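Local coordinates for protein aromatic amino acid aminotransferase I (Candida albicans WO-1, PDB 6HNU) that probably catalyses the pyridoxal-phosphate-dependent transfer of amino groups from aromatic amino acids to 2-oxoglutarate, yielding aromatic oxo-acids and glutamate, at residues L252-Y257 against E362-R367; G221-A226 against P387-M392; D273-A278 against W355-R360. All coordinates share one frame; numbering follows the deposited sequence.

Interaction 1: residues L252-Y257 against E362-R367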
loop_
_atom_site.group_PDB
_atom_site.type_symbol
_atom_site.label_atom_id
_atom_site.label_comp_id
_atom_site.label_asym_id
_atom_site.label_seq_id
_atom_site.Cartn_x
_atom_site.Cartn_y
_atom_site.Cartn_z
ATOM N N LEU B 252 5.116 -9.193 21.807
ATOM C CA LEU B 252 5.919 -8.486 22.831
ATOM C C LEU B 252 5.323 -8.798 24.202
ATOM O O LEU B 252 5.652 -8.077 25.166
ATOM C CB LEU B 252 5.939 -6.978 22.555
ATOM C CG LEU B 252 6.408 -6.583 21.153
ATOM C CD1 LEU B 252 6.607 -5.089 21.049
ATOM C CD2 LEU B 252 7.689 -7.301 20.768
ATOM N N GLN B 253 4.511 -9.854 24.319
ATOM C CA GLN B 253 4.168 -10.409 25.655
ATOM C C GLN B 253 5.455 -10.779 26.410
ATOM O O GLN B 253 6.472 -11.170 25.782
ATOM C CB GLN B 253 3.171 -11.547 25.550
ATOM C CG GLN B 253 1.784 -11.032 25.180
ATOM C CD GLN B 253 0.812 -12.143 24.927
ATOM O OE1 GLN B 253 0.369 -12.827 25.842
ATOM N NE2 GLN B 253 0.519 -12.397 23.656
ATOM N N MET B 254 5.404 -10.634 27.739
ATOM C CA MET B 254 6.584 -10.792 28.605
ATOM C C MET B 254 6.197 -11.658 29.799
ATOM O O MET B 254 5.004 -11.810 30.081
ATOM C CB MET B 254 7.088 -9.431 29.098
ATOM C CG MET B 254 7.659 -8.581 27.988
ATOM S SD MET B 254 7.984 -6.872 28.475
ATOM C CE MET B 254 6.285 -6.372 28.787
ATOM N N GLU B 255 7.221 -12.119 30.512
ATOM C CA GLU B 255 7.070 -12.734 31.850
ATOM C C GLU B 255 6.440 -11.673 32.759
ATOM O O GLU B 255 6.731 -10.478 32.544
ATOM C CB GLU B 255 8.429 -13.220 32.365
ATOM C CG GLU B 255 9.161 -14.166 31.425
ATOM C CD GLU B 255 8.404 -15.372 30.893
ATOM O OE1 GLU B 255 7.334 -15.725 31.456
ATOM O OE2 GLU B 255 8.890 -15.945 29.877
ATOM N N THR B 256 5.529 -12.078 33.637
ATOM C CA THR B 256 4.955 -11.211 34.699
ATOM C C THR B 256 6.099 -10.560 35.493
ATOM O O THR B 256 7.118 -11.238 35.820
ATOM C CB THR B 256 4.001 -11.981 35.610
ATOM O OG1 THR B 256 3.007 -12.526 34.747
ATOM C CG2 THR B 256 3.338 -11.091 36.640
ATOM N N TYR B 257 5.979 -9.267 35.771
ATOM C CA TYR B 257 7.025 -8.516 36.502
ATOM C C TYR B 257 6.970 -8.943 37.968
ATOM O O TYR B 257 5.871 -9.113 38.497
ATOM C CB TYR B 257 6.844 -7.003 36.371
ATOM C CG TYR B 257 7.758 -6.178 37.240
ATOM C CD1 TYR B 257 9.026 -5.827 36.823
ATOM C CD2 TYR B 257 7.335 -5.736 38.491
ATOM C CE1 TYR B 257 9.869 -5.069 37.624
ATOM C CE2 TYR B 257 8.158 -4.970 39.300
ATOM C CZ TYR B 257 9.425 -4.629 38.866
ATOM O OH TYR B 257 10.251 -3.865 39.647
ATOM N N GLU B 362 14.055 -10.808 25.468
ATOM C CA GLU B 362 14.678 -9.458 25.338
ATOM C C GLU B 362 13.750 -8.371 25.890
ATOM O O GLU B 362 14.255 -7.506 26.649
ATOM C CB GLU B 362 14.952 -9.073 23.887
ATOM C CG GLU B 362 15.914 -9.987 23.183
ATOM C CD GLU B 362 17.318 -9.922 23.741
ATOM O OE1 GLU B 362 17.711 -8.830 24.214
ATOM O OE2 GLU B 362 18.010 -10.953 23.669
ATOM N N TYR B 363 12.475 -8.349 25.485
ATOM C CA TYR B 363 11.478 -7.355 25.985
ATOM C C TYR B 363 11.260 -7.520 27.491
ATOM O O TYR B 363 11.206 -6.454 28.162
ATOM C CB TYR B 363 10.167 -7.395 25.193
ATOM C CG TYR B 363 10.266 -6.528 23.965
ATOM C CD1 TYR B 363 10.965 -6.945 22.859
ATOM C CD2 TYR B 363 9.748 -5.244 23.950
ATOM C CE1 TYR B 363 11.109 -6.153 21.739
ATOM C CE2 TYR B 363 9.883 -4.431 22.840
ATOM C CZ TYR B 363 10.540 -4.891 21.719
ATOM O OH TYR B 363 10.730 -4.121 20.617
ATOM N N THR B 364 11.135 -8.739 28.016
ATOM C CA THR B 364 11.005 -8.997 29.484
ATOM C C THR B 364 12.108 -8.256 30.241
ATOM O O THR B 364 11.784 -7.531 31.215
ATOM C CB THR B 364 11.030 -10.498 29.792
ATOM O OG1 THR B 364 9.842 -11.083 29.249
ATOM C CG2 THR B 364 11.117 -10.764 31.276
ATOM N N HIS B 365 13.339 -8.338 29.760
ATOM C CA HIS B 365 14.498 -7.713 30.457
ATOM C C HIS B 365 14.380 -6.186 30.388
ATOM O O HIS B 365 14.573 -5.534 31.458
ATOM C CB HIS B 365 15.832 -8.238 29.933
ATOM C CG HIS B 365 16.988 -7.582 30.615
ATOM N ND1 HIS B 365 17.145 -7.634 31.987
ATOM C CD2 HIS B 365 18.004 -6.839 30.134
ATOM C CE1 HIS B 365 18.210 -6.931 32.322
ATOM N NE2 HIS B 365 18.749 -6.430 31.208
ATOM N N LYS B 366 14.066 -5.629 29.204
ATOM C CA LYS B 366 13.895 -4.161 28.996
ATOM C C LYS B 366 12.847 -3.630 29.961
ATOM O O LYS B 366 13.121 -2.594 30.587
ATOM C CB LYS B 366 13.452 -3.822 27.574
ATOM C CG LYS B 366 14.483 -4.095 26.496
ATOM C CD LYS B 366 13.949 -3.785 25.117
ATOM C CE LYS B 366 14.803 -4.387 24.024
ATOM N NZ LYS B 366 16.179 -3.851 24.038
ATOM N N ARG B 367 11.709 -4.306 30.057
ATOM C CA ARG B 367 10.587 -3.955 30.954
ATOM C C ARG B 367 11.049 -3.984 32.430
ATOM O O ARG B 367 10.691 -3.038 33.200
ATOM C CB ARG B 367 9.422 -4.905 30.703
ATOM C CG ARG B 367 8.197 -4.625 31.555
ATOM C CD ARG B 367 8.243 -5.072 33.007
ATOM N NE ARG B 367 8.838 -6.402 33.186
ATOM C CZ ARG B 367 8.207 -7.549 32.988
ATOM N NH1 ARG B 367 8.828 -8.707 33.216
ATOM N NH2 ARG B 367 6.944 -7.549 32.601
#

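Interaction 2: residues G221-A226 against P387-M392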
loop_
_atom_site.group_PDB
_atom_site.type_symbol
_atom_site.label_atom_id
_atom_site.label_comp_id
_atom_site.label_asym_id
_atom_site.label_seq_id
_atom_site.Cartn_x
_atom_site.Cartn_y
_atom_site.Cartn_z
ATOM N N GLY B 221 0.056 0.857 27.711
ATOM C CA GLY B 221 0.931 -0.279 28.051
ATOM C C GLY B 221 0.124 -1.339 28.780
ATOM O O GLY B 221 0.701 -2.344 29.230
ATOM N N SER B 222 -1.197 -1.181 28.822
ATOM C CA SER B 222 -2.127 -2.148 29.429
ATOM C C SER B 222 -2.325 -3.375 28.497
ATOM O O SER B 222 -2.132 -3.304 27.281
ATOM C CB SER B 222 -3.441 -1.450 29.780
ATOM O OG SER B 222 -4.222 -1.226 28.626
ATOM N N SER B 223 -2.723 -4.511 29.019
ATOM C CA SER B 223 -3.151 -5.645 28.157
ATOM C C SER B 223 -4.438 -6.196 28.734
ATOM O O SER B 223 -4.471 -6.435 29.967
ATOM C CB SER B 223 -2.090 -6.739 28.052
ATOM O OG SER B 223 -0.833 -6.253 27.672
ATOM N N LEU B 224 -5.483 -6.362 27.937
ATOM C CA LEU B 224 -6.734 -6.926 28.494
ATOM C C LEU B 224 -6.486 -8.360 28.943
ATOM O O LEU B 224 -5.923 -9.165 28.165
ATOM C CB LEU B 224 -7.840 -6.868 27.455
ATOM C CG LEU B 224 -8.346 -5.462 27.165
ATOM C CD1 LEU B 224 -9.302 -5.508 25.983
ATOM C CD2 LEU B 224 -9.039 -4.893 28.392
ATOM N N SER B 225 -6.871 -8.651 30.186
ATOM C CA SER B 225 -6.854 -10.018 30.770
ATOM C C SER B 225 -7.765 -10.943 29.959
ATOM O O SER B 225 -8.715 -10.473 29.269
ATOM C CB SER B 225 -7.305 -9.951 32.220
ATOM O OG SER B 225 -8.708 -9.706 32.261
ATOM N N ALA B 226 -7.533 -12.250 30.056
ATOM C CA ALA B 226 -8.402 -13.265 29.435
ATOM C C ALA B 226 -9.841 -13.031 29.899
ATOM O O ALA B 226 -10.779 -13.159 29.092
ATOM C CB ALA B 226 -7.901 -14.641 29.802
ATOM N N PRO B 387 3.207 -2.172 36.040
ATOM C CA PRO B 387 4.223 -2.833 35.223
ATOM C C PRO B 387 3.518 -3.540 34.062
ATOM O O PRO B 387 2.605 -4.322 34.300
ATOM C CB PRO B 387 4.865 -3.870 36.157
ATOM C CG PRO B 387 4.458 -3.424 37.532
ATOM C CD PRO B 387 3.088 -2.796 37.361
ATOM N N PRO B 388 3.872 -3.262 32.789
ATOM C CA PRO B 388 3.257 -3.966 31.663
ATOM C C PRO B 388 3.581 -5.471 31.655
ATOM O O PRO B 388 4.666 -5.853 32.041
ATOM C CB PRO B 388 3.890 -3.339 30.408
ATOM C CG PRO B 388 4.555 -2.072 30.883
ATOM C CD PRO B 388 4.845 -2.269 32.355
ATOM N N VAL B 389 2.614 -6.272 31.228
ATOM C CA VAL B 389 2.782 -7.720 30.885
ATOM C C VAL B 389 3.051 -7.904 29.384
ATOM O O VAL B 389 3.396 -9.043 29.003
ATOM C CB VAL B 389 1.552 -8.536 31.294
ATOM C CG1 VAL B 389 1.240 -8.396 32.788
ATOM C CG2 VAL B 389 0.341 -8.200 30.440
ATOM N N ALA B 390 2.901 -6.863 28.550
ATOM C CA ALA B 390 3.154 -6.958 27.090
ATOM C C ALA B 390 3.443 -5.584 26.508
ATOM O O ALA B 390 3.008 -4.585 27.066
ATOM C CB ALA B 390 1.975 -7.600 26.396
ATOM N N GLY B 391 4.191 -5.543 25.429
ATOM C CA GLY B 391 4.349 -4.320 24.630
ATOM C C GLY B 391 5.670 -3.617 24.846
ATOM O O GLY B 391 6.570 -4.168 25.540
ATOM N N MET B 392 5.803 -2.440 24.228
ATOM C CA MET B 392 7.048 -1.650 24.244
ATOM C C MET B 392 6.880 -0.422 25.144
ATOM O O MET B 392 7.872 0.269 25.352
ATOM C CB MET B 392 7.490 -1.247 22.836
ATOM C CG MET B 392 6.478 -0.451 22.050
ATOM S SD MET B 392 7.176 0.108 20.506
ATOM C CE MET B 392 7.909 -1.393 19.865
HETATM O O HOH W 1 0.338 -4.881 29.845
#

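Interaction 3: residues D273-A278 against W355-R360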
loop_
_atom_site.group_PDB
_atom_site.type_symbol
_atom_site.label_atom_id
_atom_site.label_comp_id
_atom_site.label_asym_id
_atom_site.label_seq_id
_atom_site.Cartn_x
_atom_site.Cartn_y
_atom_site.Cartn_z
ATOM N N ASP B 273 6.041 -25.412 24.056
ATOM C CA ASP B 273 4.738 -25.703 24.714
ATOM C C ASP B 273 4.429 -24.673 25.804
ATOM O O ASP B 273 3.290 -24.207 25.823
ATOM C CB ASP B 273 4.702 -27.110 25.312
ATOM C CG ASP B 273 4.652 -28.206 24.261
ATOM O OD1 ASP B 273 4.052 -27.977 23.157
ATOM O OD2 ASP B 273 5.223 -29.282 24.551
ATOM N N GLU B 274 5.371 -24.383 26.699
ATOM C CA GLU B 274 5.192 -23.387 27.787
ATOM C C GLU B 274 4.932 -22.036 27.128
ATOM O O GLU B 274 4.058 -21.298 27.597
ATOM C CB GLU B 274 6.407 -23.268 28.714
ATOM C CG GLU B 274 6.530 -24.411 29.711
ATOM C CD GLU B 274 7.569 -24.225 30.807
ATOM O OE1 GLU B 274 8.303 -23.217 30.803
ATOM O OE2 GLU B 274 7.623 -25.094 31.681
ATOM N N PHE B 275 5.663 -21.724 26.062
ATOM C CA PHE B 275 5.509 -20.421 25.368
ATOM C C PHE B 275 4.059 -20.252 24.898
ATOM O O PHE B 275 3.436 -19.244 25.281
ATOM C CB PHE B 275 6.486 -20.286 24.211
ATOM C CG PHE B 275 6.275 -19.067 23.358
ATOM C CD1 PHE B 275 6.529 -17.804 23.859
ATOM C CD2 PHE B 275 5.800 -19.190 22.049
ATOM C CE1 PHE B 275 6.393 -16.684 23.041
ATOM C CE2 PHE B 275 5.662 -18.072 21.239
ATOM C CZ PHE B 275 5.951 -16.817 21.750
ATOM N N LEU B 276 3.549 -21.207 24.115
ATOM C CA LEU B 276 2.202 -21.122 23.504
ATOM C C LEU B 276 1.141 -21.096 24.619
ATOM O O LEU B 276 0.097 -20.427 24.425
ATOM C CB LEU B 276 1.977 -22.293 22.539
ATOM C CG LEU B 276 2.787 -22.282 21.240
ATOM C CD1 LEU B 276 2.429 -23.504 20.405
ATOM C CD2 LEU B 276 2.599 -21.013 20.410
ATOM N N LYS B 277 1.372 -21.798 25.731
ATOM C CA LYS B 277 0.401 -21.834 26.855
ATOM C C LYS B 277 0.389 -20.493 27.598
ATOM O O LYS B 277 -0.641 -20.205 28.234
ATOM C CB LYS B 277 0.686 -22.951 27.870
ATOM C CG LYS B 277 -0.116 -24.224 27.636
ATOM C CD LYS B 277 0.331 -25.415 28.460
ATOM C CE LYS B 277 -0.137 -26.746 27.891
ATOM N NZ LYS B 277 0.837 -27.293 26.912
ATOM N N ALA B 278 1.488 -19.759 27.581
ATOM C CA ALA B 278 1.646 -18.497 28.346
ATOM C C ALA B 278 0.926 -17.335 27.650
ATOM O O ALA B 278 0.647 -16.336 28.344
ATOM C CB ALA B 278 3.092 -18.173 28.536
ATOM N N TRP B 355 12.415 -17.588 17.542
ATOM C CA TRP B 355 12.596 -16.138 17.366
ATOM C C TRP B 355 11.653 -15.392 18.317
ATOM O O TRP B 355 12.108 -14.440 19.008
ATOM C CB TRP B 355 12.388 -15.741 15.908
ATOM C CG TRP B 355 12.501 -14.266 15.725
ATOM C CD1 TRP B 355 11.491 -13.348 15.725
ATOM C CD2 TRP B 355 13.717 -13.543 15.583
ATOM N NE1 TRP B 355 11.997 -12.101 15.510
ATOM C CE2 TRP B 355 13.360 -12.178 15.439
ATOM C CE3 TRP B 355 15.063 -13.909 15.478
ATOM C CZ2 TRP B 355 14.307 -11.184 15.208
ATOM C CZ3 TRP B 355 15.998 -12.919 15.256
ATOM C CH2 TRP B 355 15.634 -11.574 15.133
ATOM N N LEU B 356 10.390 -15.794 18.357
ATOM C CA LEU B 356 9.355 -15.151 19.223
ATOM C C LEU B 356 9.687 -15.367 20.706
ATOM O O LEU B 356 9.437 -14.441 21.511
ATOM C CB LEU B 356 7.985 -15.712 18.848
ATOM C CG LEU B 356 7.598 -15.528 17.388
ATOM C CD1 LEU B 356 6.239 -16.145 17.162
ATOM C CD2 LEU B 356 7.603 -14.054 16.971
ATOM N N ILE B 357 10.333 -16.489 21.069
ATOM C CA ILE B 357 10.729 -16.757 22.478
ATOM C C ILE B 357 11.930 -15.869 22.846
ATOM O O ILE B 357 11.963 -15.331 23.965
ATOM C CB ILE B 357 10.979 -18.278 22.633
ATOM C CG1 ILE B 357 9.641 -19.018 22.653
ATOM C CG2 ILE B 357 11.824 -18.587 23.863
ATOM C CD1 ILE B 357 9.758 -20.465 22.295
ATOM N N GLY B 358 12.853 -15.663 21.915
ATOM C CA GLY B 358 13.987 -14.735 22.044
ATOM C C GLY B 358 13.474 -13.301 22.166
ATOM O O GLY B 358 13.961 -12.543 23.045
ATOM N N LEU B 359 12.475 -12.940 21.363
ATOM C CA LEU B 359 11.852 -11.594 21.421
ATOM C C LEU B 359 11.228 -11.382 22.811
ATOM O O LEU B 359 11.493 -10.326 23.407
ATOM C CB LEU B 359 10.860 -11.484 20.259
ATOM C CG LEU B 359 10.262 -10.109 19.988
ATOM C CD1 LEU B 359 11.338 -9.095 19.627
ATOM C CD2 LEU B 359 9.239 -10.194 18.850
ATOM N N ARG B 360 10.437 -12.329 23.308
ATOM C CA ARG B 360 9.876 -12.348 24.683
ATOM C C ARG B 360 10.978 -12.110 25.731
ATOM O O ARG B 360 10.800 -11.213 26.559
ATOM C CB ARG B 360 9.134 -13.657 24.920
ATOM C CG ARG B 360 8.574 -13.807 26.330
ATOM C CD ARG B 360 7.912 -15.154 26.479
ATOM N NE ARG B 360 7.190 -15.352 27.727
ATOM C CZ ARG B 360 5.908 -15.062 27.909
ATOM N NH1 ARG B 360 5.196 -14.527 26.929
ATOM N NH2 ARG B 360 5.357 -15.282 29.082
HETATM O O HOH W 2 2.615 -14.312 28.290
#

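Interaction 1: residues L252-Y257 against E362-R367
The two terminal nitrogens of Arg367 converge on one backbone carbonyl, that of Glu255. NH1 lies 2.8 Å and NH2 2.9 Å from Glu255 O, which sits in the guanidinium plane. They differ at the acceptor: NH2 arrives almost straight down the C=O bond, whereas NH1 stands well above the carbonyl plane. NH2 also bonds Pro388 O, and an arginine suits this place because one flat head can serve two backbone carbonyls from separate loops. Its CG starts anti to the backbone N (chi1 -179°), and bends at chi2 and chi3 bring the head round to the loop. A further hydrogen bond runs from Glu255 N to Thr364 OG1, 3.1 Å long and fairly straight. That hydroxyl is bonded in turn to Arg360 O, one turn back in the helix, while the Glu255 carboxylate turns off to a salt bridge with Arg360.

In this class I aminotransferase, a PLP enzyme of fold type I, the loop follows strand 242-246, which ends at Asp246; this residue and Tyr249, just beyond it, line the cofactor pocket. The loop lies along the long helix 334-377. Leu252, close to Tyr249, makes the apolar end of the contact: its CD2 hangs over the Tyr363 ring in a CH-pi contact, 3.8 Å from the centroid. Met254, unbranched and flexible, runs alongside Thr364 in the opposite sense and places SD 3.3 Å from Arg367 CB.

The guanidinium is flanked on both faces. Tyr257 CB covers one, 3.6 Å above the plane, and Met254 SD lies farther off on the opposite side. The Tyr257 ring does not stack on the group: the planes are 74° apart and Arg367 NE comes to the ring's edge. At the far end of the ring Tyr257 OH is hydrogen-bonded to Asp372.

Interaction 2: residues G221-A226 against P387-M392
Ser223 turns its hydroxyl into a corner made by Val389 and Ala390, with OG 3.4 Å from Ala390 CB and 3.6 Å from Val389 CG2. Together with Gly221 O, which rests 3.5 Å from Pro388 CB, this is the close-packed part. The residues are small or compact, and Gly221 adopts a positive phi (72°) that glycine takes easily. Val389 marks the other, solvent-facing side: it is exposed, and of its two methyls it is CG2, lodged between the backbone N and the carbonyl carbon, that reaches back to Ser223.

One loop follows strand 209-212 and the cofactor ligand Asn218; the other leads into strand 393-399 of the four-stranded antiparallel sheet. Between the loops, water 1 joins their polar atoms. It donates to Gly221 O at 2.6 Å, accepts from Val389 N at 3.0 Å, and is hydrogen-bonded to Ser223 OG at 2.8 Å. Ser223 OG also accepts from Gly216 N, a second bond that holds the oxygen in place. Gly221 O and Val389 N are thus linked through a shared water rather than directly, implying a seam held by small apolar contacts and solvent-mediated hydrogen bonding.

Interaction 3: residues D273-A278 against W355-R360
This is a helix-helix packing contact, largely apolar, in which the short helix 272-278 crosses the long helix 334-377 of this class I aminotransferase, a PLP enzyme of fold type I. The axes of the two segments pass 11.0 Å apart at 65°, so the contact is brief and one aromatic residue carries most of it. Phe275 acts as a knob: with CG anti to the backbone N (chi1 173°), its ring enters the hole between Leu356, Ile357 and Arg360, which Leu353 completes one turn back.

Ile357 lies over one face of the ring, and its CG1 makes a CH-pi contact, 3.7 Å from the Phe275 centroid and offset toward the rim. Leu356 CB meets the far end of the ring, 3.7 Å from Phe275 CZ. Arg360 uses its methylene chain, extended from CG to NE, and brings CD in plane to the ring edge, 4.0 Å from Phe275 CD1. An arginine fits here because its aliphatic part packs on the phenylalanine while its charged head stays turned to Glu255. Beyond the ring the head passes the methyl of Ala278, and water 2, at the edge of the guanidinium plane, accepts from Arg360 NH1 at 2.9 Å and donates to Ala278 O at 2.8 Å.

How the interactions relate
From the N terminus the chain meets 221-226, 252-257 and 273-278, and their partners follow in reverse order: 355-360, 362-367 and 387-392. The three contacts are therefore concentric and none crosses another. Interaction 3 closes the innermost loop, of 76 residues; interaction 1 encloses it with 104, and interaction 2 is outermost with 160. Interactions 1 and 3 touch on successive turns of helix 334-377, and interactions 1 and 2 where Met254 N probably bonds Val389 O. Interactions 2 and 3 do not touch. Interactions 1 and 3 fasten the loop after strand 242-246 and the short helix 272-278 to the long helix; interaction 2 joins the loop after strand 209-212 to the approach of strand 393-399.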